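Local coordinates for Lv-ranaspumin (Lv-RSN-1) (Leptodactylus vastus, PDB 4K82), which acts as a surfactant protein in the frog's foam nest, where it probably lowers surface tension and stabilises the foam, at residues A[139-144]-A[157-162]; A[180-185]-A[193-198]. All blocks are in the same frame, centred on the assembly; numbering follows the deposited sequence.

Overall arrangement
Following the chain from its N terminus, more than a hundred residues, mostly helical, precede the first contact. Interaction 1 (139-144 with 157-162) then closes a span of 12 residues, the 145-151 connection plus the first turn of helix 152-165, so that helix 133-144 and helix 152-165 pair. Interaction 2 (180-185 with 193-198) follows in series, neither nested nor crossed, and encloses seven residues that include strand 188-191. The centres lie 16 Å apart, and the nearest atoms of the two contacts are about 4 Å apart without touching. Helix 196-212 connects them: it starts within interaction 2, and further along its L202 meets L141 and L159 of interaction 1. Beyond that, the C146–C207 disulfide bonds the same helix to the loop following helix 133-144.

Interaction 1: residues A[139-144]-A[157-162]; sequences KDLKYK and KDLKII
D140 lies opposite I162, their CA atoms 7.1 Å apart, and K144 opposite D158 at 6.4 Å between CA atoms, in two helical segments that run antiparallel at 173° with axes 10.6 Å apart. The main apolar touch is made by the end of I162. Its CG1 sits beside the backbone N (chi1 -70°) and the chain then continues nearly straight (chi2 162°), which carries CD1 across to D140 CB at 3.7 Å. The same methyl reaches the flanks of L141 and K144, so one branch tip of a buried isoleucine fits among three residues that are i, i+1 and i+4 on one face of the facing helix. Deeper in, L141 CD2 meets L159 CD1 at 4.2 Å, a methyl-to-methyl contact. The two consecutive antiparallel helices form a helical hairpin, and these leucines seat it on a third helix, both resting on L202 of helix 196-212; L141 also touches C146, whose disulfide partner C207 belongs to that helix. Toward the loop end of the hairpin the link becomes polar and indirect. One water donates to K144 O at 2.7 Å and to D158 OD2 at a short 2.5 Å, bridging the last carbonyl of helix 133-144 to a carboxylate of helix 152-165. K144's chain is extended past CG and returns along its own helix, bringing NZ to 3.8 Å from D140 OD1, a long salt bridge. The stronger partner of that carboxylate is R165, which engages D140 OD2 from the end of helix 152-165 and so adds an ionic tie between the two helices.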
loop_
_atom_site.group_PDB
_atom_site.type_symbol
_atom_site.label_atom_id
_atom_site.label_comp_id
_atom_site.label_asym_id
_atom_site.label_seq_id
_atom_site.Cartn_x
_atom_site.Cartn_y
_atom_site.Cartn_z
ATOM N N LYS A 139 5.120 4.502 6.328
ATOM C CA LYS A 139 6.259 5.328 6.733
ATOM C C LYS A 139 6.092 5.853 8.160
ATOM O O LYS A 139 7.019 5.774 8.975
ATOM C CB LYS A 139 6.444 6.505 5.766
ATOM C CG LYS A 139 6.898 6.138 4.373
ATOM C CD LYS A 139 6.857 7.384 3.491
ATOM C CE LYS A 139 7.279 7.093 2.064
ATOM N NZ LYS A 139 8.756 7.023 1.934
ATOM N N ASP A 140 4.919 6.393 8.468
ATOM C CA ASP A 140 4.652 6.908 9.809
ATOM C C ASP A 140 4.737 5.808 10.867
ATOM O O ASP A 140 5.288 6.007 11.951
ATOM C CB ASP A 140 3.269 7.547 9.872
ATOM C CG ASP A 140 3.225 8.898 9.198
ATOM O OD1 ASP A 140 4.223 9.636 9.313
ATOM O OD2 ASP A 140 2.200 9.212 8.551
ATOM N N LEU A 141 4.196 4.640 10.552
ATOM C CA LEU A 141 4.286 3.517 11.491
ATOM C C LEU A 141 5.726 3.086 11.698
ATOM O O LEU A 141 6.142 2.818 12.825
ATOM C CB LEU A 141 3.466 2.321 10.990
ATOM C CG LEU A 141 1.948 2.488 10.989
ATOM C CD1 LEU A 141 1.291 1.211 10.441
ATOM C CD2 LEU A 141 1.409 2.827 12.375
ATOM N N LYS A 142 6.495 3.040 10.615
ATOM C CA LYS A 142 7.882 2.589 10.683
ATOM C C LYS A 142 8.732 3.466 11.612
ATOM O O LYS A 142 9.590 2.958 12.342
ATOM C CB LYS A 142 8.503 2.529 9.284
ATOM C CG LYS A 142 9.888 1.894 9.238
ATOM C CD LYS A 142 10.409 1.854 7.801
ATOM C CE LYS A 142 11.788 1.231 7.696
ATOM N NZ LYS A 142 11.807 -0.176 8.190
ATOM N N TYR A 143 8.477 4.771 11.614
ATOM C CA TYR A 143 9.339 5.693 12.356
ATOM C C TYR A 143 8.754 6.238 13.663
ATOM O O TYR A 143 9.475 6.836 14.470
ATOM C CB TYR A 143 9.823 6.830 11.441
ATOM C CG TYR A 143 10.709 6.319 10.322
ATOM C CD1 TYR A 143 12.046 6.021 10.550
ATOM C CD2 TYR A 143 10.197 6.098 9.046
ATOM C CE1 TYR A 143 12.859 5.540 9.534
ATOM C CE2 TYR A 143 11.001 5.617 8.028
ATOM C CZ TYR A 143 12.327 5.339 8.273
ATOM O OH TYR A 143 13.123 4.863 7.251
ATOM N N LYS A 144 7.466 6.017 13.899
ATOM C CA LYS A 144 6.822 6.589 15.079
ATOM C C LYS A 144 6.125 5.568 15.975
ATOM O O LYS A 144 5.833 5.871 17.135
ATOM C CB LYS A 144 5.810 7.662 14.673
ATOM C CG LYS A 144 6.385 8.767 13.773
ATOM C CD LYS A 144 5.285 9.712 13.290
ATOM C CE LYS A 144 5.868 10.877 12.491
ATOM N NZ LYS A 144 4.849 11.929 12.215
ATOM N N LYS A 157 0.238 8.501 21.692
ATOM C CA LYS A 157 -0.054 9.820 21.148
ATOM C C LYS A 157 0.218 9.880 19.645
ATOM O O LYS A 157 -0.578 10.436 18.880
ATOM C CB LYS A 157 0.771 10.888 21.872
ATOM C CG LYS A 157 -0.033 11.722 22.842
ATOM C CD LYS A 157 0.542 13.126 22.970
ATOM C CE LYS A 157 0.414 13.889 21.659
ATOM N NZ LYS A 157 1.105 15.201 21.722
ATOM N N ASP A 158 1.341 9.311 19.219
ATOM C CA ASP A 158 1.696 9.330 17.800
ATOM C C ASP A 158 0.717 8.492 16.990
ATOM O O ASP A 158 0.361 8.838 15.867
ATOM C CB ASP A 158 3.121 8.833 17.579
ATOM C CG ASP A 158 4.164 9.898 17.910
ATOM O OD1 ASP A 158 3.781 11.085 18.036
ATOM O OD2 ASP A 158 5.360 9.554 18.048
ATOM N N LEU A 159 0.280 7.379 17.561
ATOM C CA LEU A 159 -0.646 6.516 16.843
ATOM C C LEU A 159 -1.978 7.226 16.660
ATOM O O LEU A 159 -2.623 7.097 15.611
ATOM C CB LEU A 159 -0.832 5.202 17.607
ATOM C CG LEU A 159 -1.732 4.152 16.956
ATOM C CD1 LEU A 159 -1.130 3.686 15.658
ATOM C CD2 LEU A 159 -1.947 2.981 17.910
ATOM N N LYS A 160 -2.383 7.988 17.671
ATOM C CA LYS A 160 -3.630 8.748 17.616
ATOM C C LYS A 160 -3.626 9.735 16.448
ATOM O O LYS A 160 -4.605 9.842 15.707
ATOM C CB LYS A 160 -3.851 9.490 18.933
ATOM C CG LYS A 160 -5.286 9.888 19.199
ATOM C CD LYS A 160 -5.466 10.410 20.622
ATOM C CE LYS A 160 -4.726 9.550 21.650
ATOM N NZ LYS A 160 -5.266 9.703 23.034
ATOM N N ILE A 161 -2.515 10.446 16.294
ATOM C CA ILE A 161 -2.351 11.403 15.208
ATOM C C ILE A 161 -2.403 10.688 13.862
ATOM O O ILE A 161 -3.064 11.144 12.921
ATOM C CB ILE A 161 -1.010 12.150 15.350
ATOM C CG1 ILE A 161 -1.087 13.135 16.521
ATOM C CG2 ILE A 161 -0.634 12.854 14.047
ATOM C CD1 ILE A 161 0.264 13.644 16.990
ATOM N N ILE A 162 -1.727 9.548 13.781
ATOM C CA ILE A 162 -1.649 8.809 12.527
ATOM C C ILE A 162 -3.012 8.268 12.110
ATOM O O ILE A 162 -3.420 8.400 10.946
ATOM C CB ILE A 162 -0.628 7.649 12.627
ATOM C CG1 ILE A 162 0.795 8.204 12.701
ATOM C CG2 ILE A 162 -0.766 6.703 11.417
ATOM C CD1 ILE A 162 1.819 7.204 13.223
HETATM O O HOH W 1 6.547 7.611 19.033
#

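Interaction 2: residues A[180-185]-A[193-198]; sequences KNIFVK and GIAKPL
The foot of a beta hairpin, strands 182-185 and 188-191, is where N181 and I182 meet the residues leading into helix 196-212, with the CA atoms of N181 and A195 5.8 Å apart. A195 is the small residue that both partners lean on: its CB lies 3.8 Å from N181 CB and equally 3.8 Å from I182 CG1. I182 places CG1 beside its backbone N (chi1 -61°), and this branch makes the touch. Around this patch the hairpin packs on helices: I182 also meets I156 of helix 152-165 and F191 of the partner strand, while A195 rests on L178 of helix 175-180, so the contact joins the two strands to three helical elements. The backbones of N181 and E192, the residues just outside the strands at the open end of the hairpin, are hydrogen-bonded, consistent with the hairpin's legs being held together here. The amide of N181 has its two ends placed differently. ND2 bonds to D177 O and lies 3.7 Å from I194 CG1, the two side chains crossing at about a right angle. OD1 instead accepts from a water at 2.9 Å, and that water in turn accepts from I194 N at 3.2 Å, giving a solvent bridge between the segments. G193, with a positive phi of 48°, opens the turn into the helix; its O accepts from K196 N at 3.1 Å.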
loop_
_atom_site.group_PDB
_atom_site.type_symbol
_atom_site.label_atom_id
_atom_site.label_comp_id
_atom_site.label_asym_id
_atom_site.label_seq_id
_atom_site.Cartn_x
_atom_site.Cartn_y
_atom_site.Cartn_z
ATOM N N LYS A 180 -10.026 5.067 24.377
ATOM C CA LYS A 180 -10.417 4.759 25.747
ATOM C C LYS A 180 -9.934 3.366 26.123
ATOM O O LYS A 180 -9.785 3.040 27.297
ATOM C CB LYS A 180 -11.933 4.858 25.927
ATOM C CG LYS A 180 -12.432 6.286 26.012
ATOM C CD LYS A 180 -13.946 6.381 25.911
ATOM C CE LYS A 180 -14.352 7.821 25.602
ATOM N NZ LYS A 180 -15.693 7.918 24.961
ATOM N N ASN A 181 -9.672 2.556 25.102
ATOM C CA ASN A 181 -9.302 1.161 25.270
ATOM C C ASN A 181 -7.852 0.836 24.905
ATOM O O ASN A 181 -7.493 -0.329 24.711
ATOM C CB ASN A 181 -10.243 0.304 24.432
ATOM C CG ASN A 181 -11.644 0.283 24.996
ATOM O OD1 ASN A 181 -11.949 -0.512 25.886
ATOM N ND2 ASN A 181 -12.501 1.166 24.494
ATOM N N ILE A 182 -7.020 1.862 24.807
ATOM C CA ILE A 182 -5.611 1.637 24.529
ATOM C C ILE A 182 -4.800 2.188 25.698
ATOM O O ILE A 182 -4.927 3.359 26.049
ATOM C CB ILE A 182 -5.177 2.268 23.195
ATOM C CG1 ILE A 182 -5.971 1.646 22.037
ATOM C CG2 ILE A 182 -3.675 2.087 22.973
ATOM C CD1 ILE A 182 -5.630 2.249 20.672
ATOM N N PHE A 183 -4.005 1.316 26.311
ATOM C CA PHE A 183 -3.329 1.620 27.570
ATOM C C PHE A 183 -1.889 1.156 27.504
ATOM O O PHE A 183 -1.550 0.250 26.762
ATOM C CB PHE A 183 -3.940 0.831 28.735
ATOM C CG PHE A 183 -5.390 1.098 28.993
ATOM C CD1 PHE A 183 -6.372 0.396 28.305
ATOM C CD2 PHE A 183 -5.776 1.993 29.981
ATOM C CE1 PHE A 183 -7.713 0.616 28.562
ATOM C CE2 PHE A 183 -7.119 2.220 30.247
ATOM C CZ PHE A 183 -8.089 1.530 29.533
ATOM N N VAL A 184 -1.046 1.736 28.345
ATOM C CA VAL A 184 0.214 1.090 28.651
ATOM C C VAL A 184 -0.060 0.105 29.779
ATOM O O VAL A 184 -0.683 0.463 30.775
ATOM C CB VAL A 184 1.262 2.088 29.119
ATOM C CG1 VAL A 184 2.573 1.369 29.339
ATOM C CG2 VAL A 184 1.446 3.181 28.066
ATOM N N LYS A 185 0.384 -1.133 29.601
ATOM C CA LYS A 185 0.215 -2.184 30.598
ATOM C C LYS A 185 1.553 -2.890 30.686
ATOM O O LYS A 185 2.020 -3.432 29.695
ATOM C CB LYS A 185 -0.876 -3.159 30.132
ATOM C CG LYS A 185 -1.149 -4.350 31.042
ATOM C CD LYS A 185 -2.350 -5.148 30.520
ATOM C CE LYS A 185 -2.649 -6.377 31.378
ATOM N NZ LYS A 185 -1.647 -7.473 31.203
ATOM N N GLY A 193 -10.715 -4.477 24.806
ATOM C CA GLY A 193 -12.070 -4.374 24.282
ATOM C C GLY A 193 -12.188 -4.156 22.782
ATOM O O GLY A 193 -11.625 -4.901 21.979
ATOM N N ILE A 194 -12.910 -3.106 22.401
ATOM C CA ILE A 194 -13.144 -2.814 20.983
ATOM C C ILE A 194 -11.884 -2.391 20.207
ATOM O O ILE A 194 -11.920 -2.278 18.982
ATOM C CB ILE A 194 -14.251 -1.761 20.809
ATOM C CG1 ILE A 194 -13.832 -0.441 21.464
ATOM C CG2 ILE A 194 -15.555 -2.275 21.410
ATOM C CD1 ILE A 194 -14.913 0.634 21.432
ATOM N N ALA A 195 -10.774 -2.170 20.916
ATOM C CA ALA A 195 -9.512 -1.793 20.275
ATOM C C ALA A 195 -8.649 -3.004 19.886
ATOM O O ALA A 195 -7.636 -2.859 19.207
ATOM C CB ALA A 195 -8.717 -0.849 21.179
ATOM N N LYS A 196 -9.062 -4.201 20.299
ATOM C CA LYS A 196 -8.267 -5.393 20.017
ATOM C C LYS A 196 -8.030 -5.695 18.523
ATOM O O LYS A 196 -6.912 -6.045 18.146
ATOM C CB LYS A 196 -8.830 -6.621 20.758
ATOM C CG LYS A 196 -7.991 -7.886 20.585
ATOM C CD LYS A 196 -6.564 -7.693 21.099
ATOM C CE LYS A 196 -5.947 -9.002 21.626
ATOM N NZ LYS A 196 -5.951 -10.133 20.638
ATOM N N PRO A 197 -9.068 -5.565 17.662
ATOM C CA PRO A 197 -8.818 -5.772 16.229
ATOM C C PRO A 197 -7.748 -4.839 15.645
ATOM O O PRO A 197 -6.906 -5.303 14.873
ATOM C CB PRO A 197 -10.187 -5.476 15.602
ATOM C CG PRO A 197 -11.157 -5.895 16.656
ATOM C CD PRO A 197 -10.512 -5.459 17.948
ATOM N N LEU A 198 -7.780 -3.558 16.019
ATOM C CA LEU A 198 -6.759 -2.602 15.591
ATOM C C LEU A 198 -5.393 -3.062 16.097
ATOM O O LEU A 198 -4.419 -3.078 15.353
ATOM C CB LEU A 198 -7.095 -1.196 16.104
ATOM C CG LEU A 198 -6.276 0.013 15.633
ATOM C CD1 LEU A 198 -4.954 0.148 16.363
ATOM C CD2 LEU A 198 -6.052 0.001 14.131
HETATM O O HOH W 2 -14.326 -1.865 25.027
#